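PDB 2IC6: nucleocapsid protein from Sin Nombre virus, which packages the single-stranded, negative-sense viral RNA genome into nucleocapsids and probably uses this N-terminal coiled-coil region in associating with other copies of itself. Local coordinates for residues 9-14 / 66-71; 19-24 / 56-61; 26-31 / 49-54. The protein carries 1 engineered substitution. All coordinates share one frame; numbering follows the deposited sequence. Where two conformers were deposited one is given.

Contact 1 of 3, residues 9-14 / 66-71; sequences EVQDNI and RELADL
With chi1 at -175°, Leu68 swings CG to the side opposite its backbone N and sends its isobutyl group toward helix 6-37, where it meets Val10 and Ile14; a chi1 of 177° in Val10 turns CG1 to Leu68 and leaves CG2 for Leu71. This is knobs-into-holes packing in an antiparallel coiled coil. Leu68 is the knob, and the hole is formed by Val10, Gln11 and Ile14 together with Leu7, one turn nearer the N-terminus. The short helical segments run at 156° to each other, their axes 10.2 Å apart, and the closest CA pair is Val10 and Leu68 at 6.6 Å.

Val10 and Leu68 lie alongside each other, pointing in opposite directions, with Val10 CG1 3.9 Å from Leu68 CB. The second valine branch takes a different partner: Val10 CG2 and Leu71 CD1 approach tip to tip at 3.7 Å. On the other flank Ile14 slants across Leu68 and brings CD1 to 3.6 Å from Leu68 CD2. Ile14 also packs on Leu61 and Leu64, which carries the apolar seam toward the middle of the hairpin, whereas Leu71 continues it outward onto Thr6 and Leu7.

No hydrogen bond joins the two segments, so apolar packing carries the contact. At the edge of the seam, in one of two deposited conformers and therefore tentatively, Gln11 bends at chi2 and places OE1 3.6 Å from Leu68 CD2.

Contact 2 of 3, residues 19-24 / 56-61; sequences QRLVTT and ALETKL. Engineered in segment 19-24: Arg20 (natural residue Gln).
The flat peptide carbonyl of Arg20 has Leu57 CD1 3.7 Å from its oxygen and receives Thr24 on both faces: the backbone N reaches Arg20 O from one face, OG1 from the other. In this antiparallel coiled coil Leu57 is the knob, set in a hole of His17, Arg20, Leu21 and Thr24. Thr24 has two deposited conformers; in this one OG1 donates to Arg20 O at 2.9 Å, 35° out of the carbonyl plane, so the hydroxyl is satisfied within its own helix while facing Leu57 CD1 at 3.6 Å.

Leu21 is the reciprocal knob; its CG stands opposite the backbone N (chi1 -178°), which carries the two methyls in among Val54, Leu57, Glu58 and Leu61. It runs past Leu57 in the opposite direction, with Leu21 CD1 4.1 Å from Leu57 CB, and its other methyl, CD2, lies 3.7 Å from Leu61 CD1. Besides its carbonyl oxygen, Arg20, an engineered residue, brings CB near Leu57 CD2. Glu58 extends along the flank of the leucine seam and its carboxylate forms a salt bridge from OE2 to Arg25. The Glu58 side chain crosses that of Leu21 at about a right angle, Glu58 CG lying 4.0 Å from Leu21 CD1.

Contact 3 of 3, residues 26-31 / 49-54; sequences QKLKDA and SRRAAV
Leu28 lies against Arg50, Arg51 and Val54 and, with Leu47, these residues form the hole that receives it as a knob of the antiparallel coiled coil. Each branch has its own neighbour: Leu28 CD1 is 3.6 Å from Arg51 CG, and Leu28 CD2 is 3.9 Å from Val54 CG2. Both Arg51 and Val54 cross the leucine at about a right angle. Arg50 closes the near side with its methylenes, CB resting 3.9 Å from Leu28 CA and CG against Ala31 CB. The CA atoms of Leu28 and Arg50 are only 5.1 Å apart, and the segment axes 8.9 Å.

Further out, Arg50 bends at chi2 (-54°), which folds its guanidinium over Lys27. Lys27 has two deposited conformers; in the one given, its aliphatic chain lies across one face of that group. CD sits 3.7 Å above the plane of the Arg50 guanidinium, offset toward its rim, and CB is on the same side, close to NE. The same conformer sets two like charges close together, Lys27 NZ and Arg50 NH2. Val54 extends the seam onto Leu21 and Thr24, and Ala31 onto Thr46 and Leu47.

A water bridges the two helices and helps to hold the arginine: it accepts from Arg50 NE at 3.0 Å and donates to the carbonyl oxygen Lys27 O at 2.9 Å.

All three contacts clasp helix 6-37 to helix 41-74, nested along the hairpin with contact 3 innermost in the chain and contact 1 toward its open end. The centre of contact 2 is about 2 Å from the centre of the chain, with contacts 1 and 3 on opposite sides. Contacts 1 and 2 are surface contacts by their touching residues, whereas contact 3 is partly buried and has the closest axes. Contact 1 is almost wholly aliphatic, contact 2 adds Thr24 and the Glu58 chain at its flanks, and contact 3 adds lysine and arginine chains and a water bridge. Contact 2 touches both neighbours, through Leu61 CD2 against Ile14 O and through Thr24 against Ala53 and Val54.

Contact 1 of 3, residues 9-14 / 66-71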
ATOM      1  N   GLU A   9      -7.491  14.771  -9.919  1.00 14.56           N
ATOM      2  CA  GLU A   9      -8.171  13.583  -9.423  1.00 16.97           C
ATOM      3  C   GLU A   9      -7.181  12.468  -9.163  1.00 14.51           C
ATOM      4  O   GLU A   9      -7.267  11.778  -8.133  1.00 14.73           O
ATOM      5  CB  GLU A   9      -9.247  13.154 -10.418  1.00 17.25           C
ATOM      6  CG  GLU A   9     -10.441  13.974 -10.302  1.00 25.02           C
ATOM      7  CD  GLU A   9     -11.556  13.580 -11.257  1.00 25.87           C
ATOM      8  OE1 GLU A   9     -12.504  14.408 -11.317  1.00 35.02           O
ATOM      9  OE2 GLU A   9     -11.515  12.517 -11.961  1.00 29.52           O
ATOM     10  N   VAL A  10      -6.268  12.268 -10.087  1.00 12.88           N
ATOM     11  CA  VAL A  10      -5.242  11.234  -9.954  1.00 13.68           C
ATOM     12  C   VAL A  10      -4.357  11.555  -8.777  1.00 12.77           C
ATOM     13  O   VAL A  10      -4.039  10.675  -7.972  1.00 13.15           O
ATOM     14  CB  VAL A  10      -4.457  10.997 -11.274  1.00 13.03           C
ATOM     15  CG1 VAL A  10      -3.347   9.952 -11.084  1.00 15.44           C
ATOM     16  CG2 VAL A  10      -5.453  10.540 -12.408  1.00 16.55           C
ATOM     17  N   GLN A  11      -3.883  12.814  -8.675  1.00 12.97           N
ATOM     18  CA  GLN A  11      -3.105  13.195  -7.493  1.00 13.00           C
ATOM     19  C   GLN A  11      -3.801  12.938  -6.183  1.00 13.38           C
ATOM     20  O   GLN A  11      -3.179  12.432  -5.253  1.00 13.58           O
ATOM     21  CB  GLN A  11      -2.739  14.675  -7.565  1.00 14.63           C
ATOM     22  CG  GLN A  11      -1.632  15.139  -6.519  0.70 14.32           C
ATOM     23  CD  GLN A  11      -0.266  14.345  -6.534  0.70 17.87           C
ATOM     24  OE1 GLN A  11       0.679  14.577  -7.314  0.70 21.30           O
ATOM     25  NE2 GLN A  11      -0.178  13.409  -5.640  0.70 20.93           N
ATOM     26  N   ASP A  12      -5.088  13.261  -6.047  1.00 13.96           N
ATOM     27  CA  ASP A  12      -5.807  13.000  -4.810  1.00 15.33           C
ATOM     28  C   ASP A  12      -5.902  11.528  -4.547  1.00 14.82           C
ATOM     29  O   ASP A  12      -5.847  11.115  -3.395  1.00 15.32           O
ATOM     30  CB  ASP A  12      -7.176  13.667  -4.843  1.00 16.24           C
ATOM     31  CG  ASP A  12      -7.096  15.184  -4.694  1.00 18.84           C
ATOM     32  OD1 ASP A  12      -6.046  15.768  -4.338  1.00 20.83           O
ATOM     33  OD2 ASP A  12      -8.125  15.832  -4.964  1.00 22.14           O
ATOM     34  N   ASN A  13      -6.063  10.728  -5.597  1.00 14.84           N
ATOM     35  CA  ASN A  13      -6.108   9.291  -5.405  1.00 14.00           C
ATOM     36  C   ASN A  13      -4.755   8.746  -4.962  1.00 12.97           C
ATOM     37  O   ASN A  13      -4.692   7.854  -4.124  1.00 13.34           O
ATOM     38  CB  ASN A  13      -6.602   8.653  -6.689  1.00 15.12           C
ATOM     39  CG  ASN A  13      -7.191   7.283  -6.520  1.00 16.19           C
ATOM     40  OD1 ASN A  13      -7.389   6.585  -7.538  1.00 18.22           O
ATOM     41  ND2 ASN A  13      -7.496   6.898  -5.322  1.00 15.35           N
ATOM     42  N   ILE A  14      -3.661   9.292  -5.473  1.00 12.26           N
ATOM     43  CA  ILE A  14      -2.341   8.912  -5.022  1.00 12.35           C
ATOM     44  C   ILE A  14      -2.272   9.260  -3.548  1.00 12.46           C
ATOM     45  O   ILE A  14      -1.808   8.460  -2.753  1.00 12.56           O
ATOM     46  CB  ILE A  14      -1.236   9.606  -5.861  1.00 12.93           C
ATOM     47  CG1 ILE A  14      -1.209   8.982  -7.274  1.00 12.05           C
ATOM     48  CG2 ILE A  14       0.167   9.544  -5.211  1.00 13.70           C
ATOM     49  CD1 ILE A  14      -0.362   9.784  -8.303  1.00 13.26           C
ATOM     50  N   ARG A  66       2.675   6.097 -12.554  1.00 10.69           N
ATOM     51  CA  ARG A  66       3.088   6.027 -13.973  1.00 11.61           C
ATOM     52  C   ARG A  66       2.085   6.737 -14.846  1.00 10.92           C
ATOM     53  O   ARG A  66       2.454   7.395 -15.847  1.00 11.91           O
ATOM     54  CB  ARG A  66       3.337   4.584 -14.378  1.00 12.11           C
ATOM     55  CG  ARG A  66       4.694   4.021 -13.866  1.00 15.62           C
ATOM     56  CD  ARG A  66       4.911   2.558 -14.231  1.00 17.20           C
ATOM     57  NE  ARG A  66       6.225   2.023 -13.839  1.00 19.65           N
ATOM     58  CZ  ARG A  66       7.341   2.075 -14.585  1.00 20.23           C
ATOM     59  NH1 ARG A  66       7.395   2.625 -15.819  1.00 19.17           N
ATOM     60  NH2 ARG A  66       8.447   1.551 -14.057  1.00 21.76           N
ATOM     61  N   GLU A  67       0.801   6.582 -14.564  1.00 10.19           N
ATOM     62  CA  GLU A  67      -0.235   7.275 -15.366  1.00  9.95           C
ATOM     63  C   GLU A  67      -0.169   8.774 -15.162  1.00 10.60           C
ATOM     64  O   GLU A  67      -0.301   9.530 -16.126  1.00 11.06           O
ATOM     65  CB  GLU A  67      -1.586   6.724 -15.072  1.00 10.76           C
ATOM     66  CG  GLU A  67      -1.642   5.306 -15.645  1.00 11.61           C
ATOM     67  CD  GLU A  67      -3.018   4.617 -15.523  1.00 13.24           C
ATOM     68  OE1 GLU A  67      -4.054   5.312 -15.346  1.00 15.19           O
ATOM     69  OE2 GLU A  67      -3.041   3.398 -15.800  1.00 14.64           O
ATOM     70  N   LEU A  68       0.006   9.270 -13.926  1.00 10.96           N
ATOM     71  CA  LEU A  68       0.145  10.706 -13.734  1.00 11.25           C
ATOM     72  C   LEU A  68       1.350  11.266 -14.489  1.00 11.17           C
ATOM     73  O   LEU A  68       1.254  12.360 -15.059  1.00 12.03           O
ATOM     74  CB  LEU A  68       0.224  11.006 -12.229  1.00 10.50           C
ATOM     75  CG  LEU A  68       0.249  12.501 -11.903  1.00 11.26           C
ATOM     76  CD1 LEU A  68      -0.865  13.321 -12.487  1.00 12.51           C
ATOM     77  CD2 LEU A  68       0.336  12.702 -10.379  1.00 12.42           C
ATOM     78  N   ALA A  69       2.466  10.542 -14.510  1.00 11.72           N
ATOM     79  CA  ALA A  69       3.625  10.967 -15.256  1.00 12.19           C
ATOM     80  C   ALA A  69       3.241  11.194 -16.729  1.00 12.30           C
ATOM     81  O   ALA A  69       3.620  12.208 -17.344  1.00 14.16           O
ATOM     82  CB  ALA A  69       4.734  10.042 -15.107  1.00 13.63           C
ATOM     83  N   ASP A  70       2.524  10.260 -17.320  1.00 12.04           N
ATOM     84  CA  ASP A  70       2.099  10.379 -18.699  1.00 12.65           C
ATOM     85  C   ASP A  70       1.006  11.454 -18.884  1.00 12.70           C
ATOM     86  O   ASP A  70       1.012  12.202 -19.895  1.00 15.38           O
ATOM     87  CB  ASP A  70       1.651   9.068 -19.310  0.70 12.60           C
ATOM     88  CG  ASP A  70       2.749   8.436 -20.083  0.70 16.28           C
ATOM     89  OD1 ASP A  70       3.154   7.393 -19.675  0.70 20.19           O
ATOM     90  OD2 ASP A  70       3.257   9.020 -21.092  0.70 20.69           O
ATOM     91  N   LEU A  71       0.105  11.643 -17.955  1.00 12.66           N
ATOM     92  CA  LEU A  71      -0.858  12.740 -18.022  1.00 13.34           C
ATOM     93  C   LEU A  71      -0.134  14.099 -18.083  1.00 13.95           C
ATOM     94  O   LEU A  71      -0.480  14.985 -18.878  1.00 15.34           O
ATOM     95  CB  LEU A  71      -1.820  12.722 -16.824  1.00 12.62           C
ATOM     96  CG  LEU A  71      -2.894  11.630 -16.836  1.00 13.13           C
ATOM     97  CD1 LEU A  71      -3.553  11.517 -15.439  1.00 14.52           C
ATOM     98  CD2 LEU A  71      -3.939  11.885 -17.912  1.00 13.23           C
TER

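Contact 2 of 3, residues 19-24 / 56-61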
ATOM      1  N   GLN A  19      -1.659   7.483   2.026  1.00 10.37           N
ATOM      2  CA  GLN A  19      -2.096   7.484   3.413  1.00 10.12           C
ATOM      3  C   GLN A  19      -2.473   6.081   3.849  1.00 10.65           C
ATOM      4  O   GLN A  19      -2.083   5.633   4.951  1.00 10.33           O
ATOM      5  CB  GLN A  19      -3.243   8.479   3.612  1.00 10.44           C
ATOM      6  CG  GLN A  19      -2.786   9.908   3.360  1.00 10.48           C
ATOM      7  CD  GLN A  19      -3.864  10.947   3.629  1.00 10.99           C
ATOM      8  OE1 GLN A  19      -5.048  10.633   3.614  1.00 15.81           O
ATOM      9  NE2 GLN A  19      -3.471  12.193   3.810  1.00 11.23           N
ATOM     10  N   ARG A  20      -3.235   5.354   3.010  1.00 10.48           N
ATOM     11  CA  ARG A  20      -3.612   3.993   3.354  1.00 11.11           C
ATOM     12  C   ARG A  20      -2.353   3.084   3.419  1.00  9.01           C
ATOM     13  O   ARG A  20      -2.311   2.191   4.216  1.00 10.67           O
ATOM     14  CB  ARG A  20      -4.545   3.473   2.303  1.00 11.07           C
ATOM     15  CG  ARG A  20      -5.805   4.028   2.345  1.00 18.66           C
ATOM     16  CD  ARG A  20      -6.763   3.294   1.420  1.00 24.40           C
ATOM     17  NE  ARG A  20      -6.959   4.011   0.188  1.00 36.97           N
ATOM     18  CZ  ARG A  20      -7.932   3.747  -0.667  1.00 39.53           C
ATOM     19  NH1 ARG A  20      -8.782   2.779  -0.410  1.00 41.93           N
ATOM     20  NH2 ARG A  20      -8.057   4.460  -1.765  1.00 40.30           N
ATOM     21  N   LEU A  21      -1.367   3.361   2.590  1.00  9.45           N
ATOM     22  CA  LEU A  21      -0.126   2.593   2.645  1.00  9.33           C
ATOM     23  C   LEU A  21       0.541   2.775   4.010  1.00  8.65           C
ATOM     24  O   LEU A  21       1.044   1.819   4.588  1.00  9.01           O
ATOM     25  CB  LEU A  21       0.770   2.954   1.503  1.00  9.69           C
ATOM     26  CG  LEU A  21       2.084   2.182   1.417  1.00 10.02           C
ATOM     27  CD1 LEU A  21       1.879   0.671   1.364  1.00 11.06           C
ATOM     28  CD2 LEU A  21       2.935   2.675   0.240  1.00 11.38           C
ATOM     29  N   VAL A  22       0.592   3.995   4.523  1.00  8.87           N
ATOM     30  CA  VAL A  22       1.203   4.217   5.844  1.00  8.88           C
ATOM     31  C   VAL A  22       0.457   3.420   6.926  1.00  8.87           C
ATOM     32  O   VAL A  22       1.076   2.749   7.755  1.00  8.98           O
ATOM     33  CB  VAL A  22       1.235   5.699   6.189  1.00  8.98           C
ATOM     34  CG1 VAL A  22       1.579   5.928   7.676  1.00 10.16           C
ATOM     35  CG2 VAL A  22       2.236   6.418   5.284  1.00 10.50           C
ATOM     36  N   THR A  23      -0.875   3.495   6.983  1.00  8.89           N
ATOM     37  CA  THR A  23      -1.578   2.826   8.027  1.00  9.44           C
ATOM     38  C   THR A  23      -1.498   1.312   7.860  1.00  8.89           C
ATOM     39  O   THR A  23      -1.316   0.569   8.867  1.00  9.96           O
ATOM     40  CB  THR A  23      -3.015   3.337   8.102  1.00 10.82           C
ATOM     41  OG1 THR A  23      -3.716   3.142   6.957  1.00 14.42           O
ATOM     42  CG2 THR A  23      -3.010   4.777   8.375  1.00 14.24           C
ATOM     43  N   THR A  24      -1.591   0.820   6.637  1.00  9.20           N
ATOM     44  CA  THR A  24      -1.477  -0.610   6.391  1.00  9.50           C
ATOM     45  C   THR A  24      -0.087  -1.112   6.709  1.00  8.60           C
ATOM     46  O   THR A  24       0.089  -2.220   7.241  1.00  9.54           O
ATOM     47  CB  THR A  24      -1.947  -0.989   5.004  0.70 10.69           C
ATOM     48  OG1 THR A  24      -3.253  -0.442   4.774  0.70 11.83           O
ATOM     49  CG2 THR A  24      -2.170  -2.472   4.934  0.70 15.84           C
ATOM     50  N   ALA A  56      -0.475  -4.951  -2.441  1.00  8.66           N
ATOM     51  CA  ALA A  56      -1.513  -4.547  -3.357  1.00  9.41           C
ATOM     52  C   ALA A  56      -1.614  -3.038  -3.458  1.00  9.14           C
ATOM     53  O   ALA A  56      -1.820  -2.484  -4.548  1.00  9.56           O
ATOM     54  CB  ALA A  56      -2.843  -5.165  -2.972  1.00 10.55           C
ATOM     55  N   LEU A  57      -1.434  -2.335  -2.343  1.00  8.85           N
ATOM     56  CA  LEU A  57      -1.420  -0.857  -2.372  1.00  9.47           C
ATOM     57  C   LEU A  57      -0.234  -0.316  -3.131  1.00  8.93           C
ATOM     58  O   LEU A  57      -0.378   0.628  -3.903  1.00  9.15           O
ATOM     59  CB  LEU A  57      -1.408  -0.329  -0.933  1.00 10.09           C
ATOM     60  CG  LEU A  57      -2.730  -0.314  -0.206  1.00 11.39           C
ATOM     61  CD1 LEU A  57      -2.523  -0.139   1.300  1.00 12.58           C
ATOM     62  CD2 LEU A  57      -3.657   0.765  -0.755  1.00 15.19           C
ATOM     63  N   GLU A  58       0.918  -0.930  -2.941  1.00  8.34           N
ATOM     64  CA  GLU A  58       2.088  -0.483  -3.650  1.00  8.85           C
ATOM     65  C   GLU A  58       1.889  -0.698  -5.168  1.00  9.13           C
ATOM     66  O   GLU A  58       2.253   0.182  -5.981  1.00  9.78           O
ATOM     67  CB  GLU A  58       3.335  -1.250  -3.179  1.00  9.01           C
ATOM     68  CG  GLU A  58       3.797  -0.774  -1.827  1.00 10.33           C
ATOM     69  CD  GLU A  58       4.783  -1.595  -1.105  1.00 11.59           C
ATOM     70  OE1 GLU A  58       4.916  -2.789  -1.430  1.00 13.76           O
ATOM     71  OE2 GLU A  58       5.355  -1.032  -0.151  1.00 15.05           O
ATOM     72  N   THR A  59       1.303  -1.803  -5.588  1.00  8.68           N
ATOM     73  CA  THR A  59       1.026  -2.016  -6.983  1.00 10.22           C
ATOM     74  C   THR A  59       0.127  -0.951  -7.553  1.00  9.07           C
ATOM     75  O   THR A  59       0.390  -0.403  -8.627  1.00 10.45           O
ATOM     76  CB  THR A  59       0.493  -3.432  -7.228  1.00 10.47           C
ATOM     77  OG1 THR A  59       1.501  -4.347  -6.863  1.00 13.66           O
ATOM     78  CG2 THR A  59       0.038  -3.647  -8.657  1.00 12.40           C
ATOM     79  N   LYS A  60      -0.974  -0.696  -6.881  1.00  9.29           N
ATOM     80  CA  LYS A  60      -1.894   0.313  -7.319  1.00 10.11           C
ATOM     81  C   LYS A  60      -1.267   1.692  -7.382  1.00 10.08           C
ATOM     82  O   LYS A  60      -1.434   2.408  -8.371  1.00 10.94           O
ATOM     83  CB  LYS A  60      -3.097   0.327  -6.367  1.00 11.55           C
ATOM     84  CG  LYS A  60      -4.124   1.414  -6.668  1.00 13.31           C
ATOM     85  CD  LYS A  60      -4.855   1.231  -7.935  1.00 15.38           C
ATOM     86  CE  LYS A  60      -5.812   2.399  -8.200  1.00 16.98           C
ATOM     87  NZ  LYS A  60      -6.707   2.063  -9.310  1.00 20.23           N
ATOM     88  N   LEU A  61      -0.461   2.058  -6.390  1.00  9.79           N
ATOM     89  CA  LEU A  61       0.286   3.299  -6.435  1.00 10.41           C
ATOM     90  C   LEU A  61       1.227   3.409  -7.586  1.00 10.13           C
ATOM     91  O   LEU A  61       1.336   4.477  -8.202  1.00 11.41           O
ATOM     92  CB  LEU A  61       1.051   3.478  -5.115  1.00 10.53           C
ATOM     93  CG  LEU A  61       0.231   4.077  -4.002  1.00 12.17           C
ATOM     94  CD1 LEU A  61       0.872   3.752  -2.615  1.00 14.06           C
ATOM     95  CD2 LEU A  61      -0.020   5.577  -4.250  1.00 15.06           C
TER

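Contact 3 of 3, residues 26-31 / 49-54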
ATOM      1  N   GLN A  26       1.834   0.089   9.021  1.00  9.15           N
ATOM      2  CA  GLN A  26       1.942  -0.016  10.487  1.00  9.68           C
ATOM      3  C   GLN A  26       1.336  -1.328  10.960  1.00  9.71           C
ATOM      4  O   GLN A  26       1.883  -2.016  11.811  1.00 10.27           O
ATOM      5  CB  GLN A  26       1.305   1.199  11.179  1.00 10.22           C
ATOM      6  CG  GLN A  26       1.459   1.078  12.671  1.00 12.54           C
ATOM      7  CD  GLN A  26       2.881   1.029  13.121  1.00 14.77           C
ATOM      8  OE1 GLN A  26       3.679   1.851  12.723  1.00 17.75           O
ATOM      9  NE2 GLN A  26       3.224   0.053  13.944  1.00 19.96           N
ATOM     10  N   LYS A  27       0.183  -1.684  10.404  1.00  9.20           N
ATOM     11  CA  LYS A  27      -0.445  -2.957  10.731  1.00  9.85           C
ATOM     12  C   LYS A  27       0.463  -4.140  10.354  1.00  8.99           C
ATOM     13  O   LYS A  27       0.539  -5.127  11.067  1.00 10.35           O
ATOM     14  CB  LYS A  27      -1.825  -3.044  10.043  1.00 10.17           C
ATOM     15  CG  LYS A  27      -2.847  -2.053  10.555  1.00 11.51           C
ATOM     16  CD  LYS A  27      -4.058  -2.001   9.667  1.00 13.89           C
ATOM     17  CE  LYS A  27      -5.111  -1.110  10.166  0.80 18.41           C
ATOM     18  NZ  LYS A  27      -6.009  -1.976  10.963  0.80 18.52           N
ATOM     19  N   LEU A  28       1.169  -4.018   9.230  1.00  8.74           N
ATOM     20  CA  LEU A  28       2.147  -5.022   8.866  1.00  8.63           C
ATOM     21  C   LEU A  28       3.278  -5.110   9.878  1.00  9.11           C
ATOM     22  O   LEU A  28       3.657  -6.217  10.272  1.00  9.83           O
ATOM     23  CB  LEU A  28       2.685  -4.718   7.452  1.00  9.21           C
ATOM     24  CG  LEU A  28       3.829  -5.595   6.987  1.00  9.76           C
ATOM     25  CD1 LEU A  28       3.434  -7.059   6.984  1.00 10.40           C
ATOM     26  CD2 LEU A  28       4.324  -5.124   5.644  1.00 12.26           C
ATOM     27  N   LYS A  29       3.818  -3.975  10.309  1.00 10.30           N
ATOM     28  CA  LYS A  29       4.908  -3.985  11.296  1.00 11.61           C
ATOM     29  C   LYS A  29       4.454  -4.694  12.560  1.00 13.23           C
ATOM     30  O   LYS A  29       5.223  -5.490  13.122  1.00 15.31           O
ATOM     31  CB  LYS A  29       5.360  -2.555  11.602  1.00 12.80           C
ATOM     32  CG  LYS A  29       6.057  -1.904  10.444  1.00 14.73           C
ATOM     33  CD  LYS A  29       6.470  -0.410  10.731  1.00 17.55           C
ATOM     34  CE  LYS A  29       6.911   0.325   9.516  1.00 19.65           C
ATOM     35  NZ  LYS A  29       7.411   1.615  10.020  1.00 22.92           N
ATOM     36  N   ASP A  30       3.230  -4.433  13.010  1.00 12.43           N
ATOM     37  CA  ASP A  30       2.707  -5.101  14.189  1.00 14.07           C
ATOM     38  C   ASP A  30       2.676  -6.615  13.958  1.00 12.73           C
ATOM     39  O   ASP A  30       3.031  -7.413  14.852  1.00 13.88           O
ATOM     40  CB  ASP A  30       1.216  -4.658  14.437  1.00 17.09           C
ATOM     41  CG  ASP A  30       0.905  -3.164  14.720  1.00 19.89           C
ATOM     42  OD1 ASP A  30      -0.324  -2.726  14.598  1.00 24.31           O
ATOM     43  OD2 ASP A  30       1.764  -2.463  15.128  1.00 23.36           O
ATOM     44  N   ALA A  31       2.160  -7.035  12.790  1.00 10.87           N
ATOM     45  CA  ALA A  31       2.038  -8.466  12.518  1.00 10.09           C
ATOM     46  C   ALA A  31       3.427  -9.123  12.386  1.00 10.79           C
ATOM     47  O   ALA A  31       3.575 -10.291  12.836  1.00 11.58           O
ATOM     48  CB  ALA A  31       1.230  -8.682  11.257  1.00 10.38           C
ATOM     49  N   SER A  49      -1.763 -11.926   5.391  1.00  9.33           N
ATOM     50  CA  SER A  49      -2.766 -10.993   4.965  1.00  9.00           C
ATOM     51  C   SER A  49      -2.279  -9.547   4.939  1.00  8.67           C
ATOM     52  O   SER A  49      -2.560  -8.799   3.995  1.00  9.54           O
ATOM     53  CB  SER A  49      -4.000 -11.100   5.840  1.00  9.56           C
ATOM     54  OG  SER A  49      -4.662 -12.352   5.703  1.00 12.05           O
ATOM     55  N   ARG A  50      -1.589  -9.103   5.979  1.00  8.17           N
ATOM     56  CA  ARG A  50      -1.096  -7.740   6.019  1.00  8.28           C
ATOM     57  C   ARG A  50      -0.075  -7.509   4.897  1.00  8.32           C
ATOM     58  O   ARG A  50      -0.037  -6.420   4.335  1.00  9.08           O
ATOM     59  CB  ARG A  50      -0.496  -7.409   7.384  1.00  8.78           C
ATOM     60  CG  ARG A  50      -1.479  -7.407   8.537  1.00  9.31           C
ATOM     61  CD  ARG A  50      -2.661  -6.502   8.301  1.00  9.97           C
ATOM     62  NE  ARG A  50      -3.456  -6.352   9.524  1.00  9.83           N
ATOM     63  CZ  ARG A  50      -4.631  -5.772   9.571  1.00 11.48           C
ATOM     64  NH1 ARG A  50      -5.224  -5.365   8.469  1.00 11.23           N
ATOM     65  NH2 ARG A  50      -5.284  -5.641  10.707  1.00 12.43           N
ATOM     66  N   ARG A  51       0.766  -8.497   4.619  1.00  8.20           N
ATOM     67  CA  ARG A  51       1.739  -8.386   3.517  1.00  8.41           C
ATOM     68  C   ARG A  51       1.019  -8.142   2.224  1.00  8.44           C
ATOM     69  O   ARG A  51       1.399  -7.298   1.409  1.00  8.93           O
ATOM     70  CB  ARG A  51       2.633  -9.620   3.467  1.00  8.24           C
ATOM     71  CG  ARG A  51       3.671  -9.645   4.517  1.00  8.17           C
ATOM     72  CD  ARG A  51       4.445 -10.952   4.503  1.00  8.40           C
ATOM     73  NE  ARG A  51       5.586 -10.849   5.423  1.00  9.24           N
ATOM     74  CZ  ARG A  51       6.435 -11.848   5.647  1.00  9.61           C
ATOM     75  NH1 ARG A  51       6.202 -13.019   5.120  1.00 10.82           N
ATOM     76  NH2 ARG A  51       7.540 -11.630   6.389  1.00 11.30           N
ATOM     77  N   ALA A  52      -0.022  -8.921   1.948  1.00  9.07           N
ATOM     78  CA  ALA A  52      -0.742  -8.808   0.676  1.00  9.37           C
ATOM     79  C   ALA A  52      -1.396  -7.458   0.555  1.00  8.73           C
ATOM     80  O   ALA A  52      -1.483  -6.879  -0.534  1.00  9.83           O
ATOM     81  CB  ALA A  52      -1.779  -9.973   0.504  1.00 10.62           C
ATOM     82  N   ALA A  53      -1.930  -6.926   1.660  1.00  8.95           N
ATOM     83  CA  ALA A  53      -2.575  -5.639   1.629  1.00  9.27           C
ATOM     84  C   ALA A  53      -1.571  -4.538   1.275  1.00  9.00           C
ATOM     85  O   ALA A  53      -1.904  -3.639   0.455  1.00  9.02           O
ATOM     86  CB  ALA A  53      -3.268  -5.345   2.980  1.00 10.41           C
ATOM     87  N   VAL A  54      -0.412  -4.566   1.886  1.00  7.80           N
ATOM     88  CA  VAL A  54       0.614  -3.585   1.562  1.00  8.12           C
ATOM     89  C   VAL A  54       1.073  -3.681   0.130  1.00  8.13           C
ATOM     90  O   VAL A  54       1.178  -2.680  -0.582  1.00  8.24           O
ATOM     91  CB  VAL A  54       1.811  -3.746   2.550  1.00  8.45           C
ATOM     92  CG1 VAL A  54       3.060  -2.992   2.059  1.00  9.42           C
ATOM     93  CG2 VAL A  54       1.386  -3.261   3.964  1.00  9.29           C
TER
HETATM   94  O   HOH W   1      -1.855  -6.318  12.060  1.00 17.44           O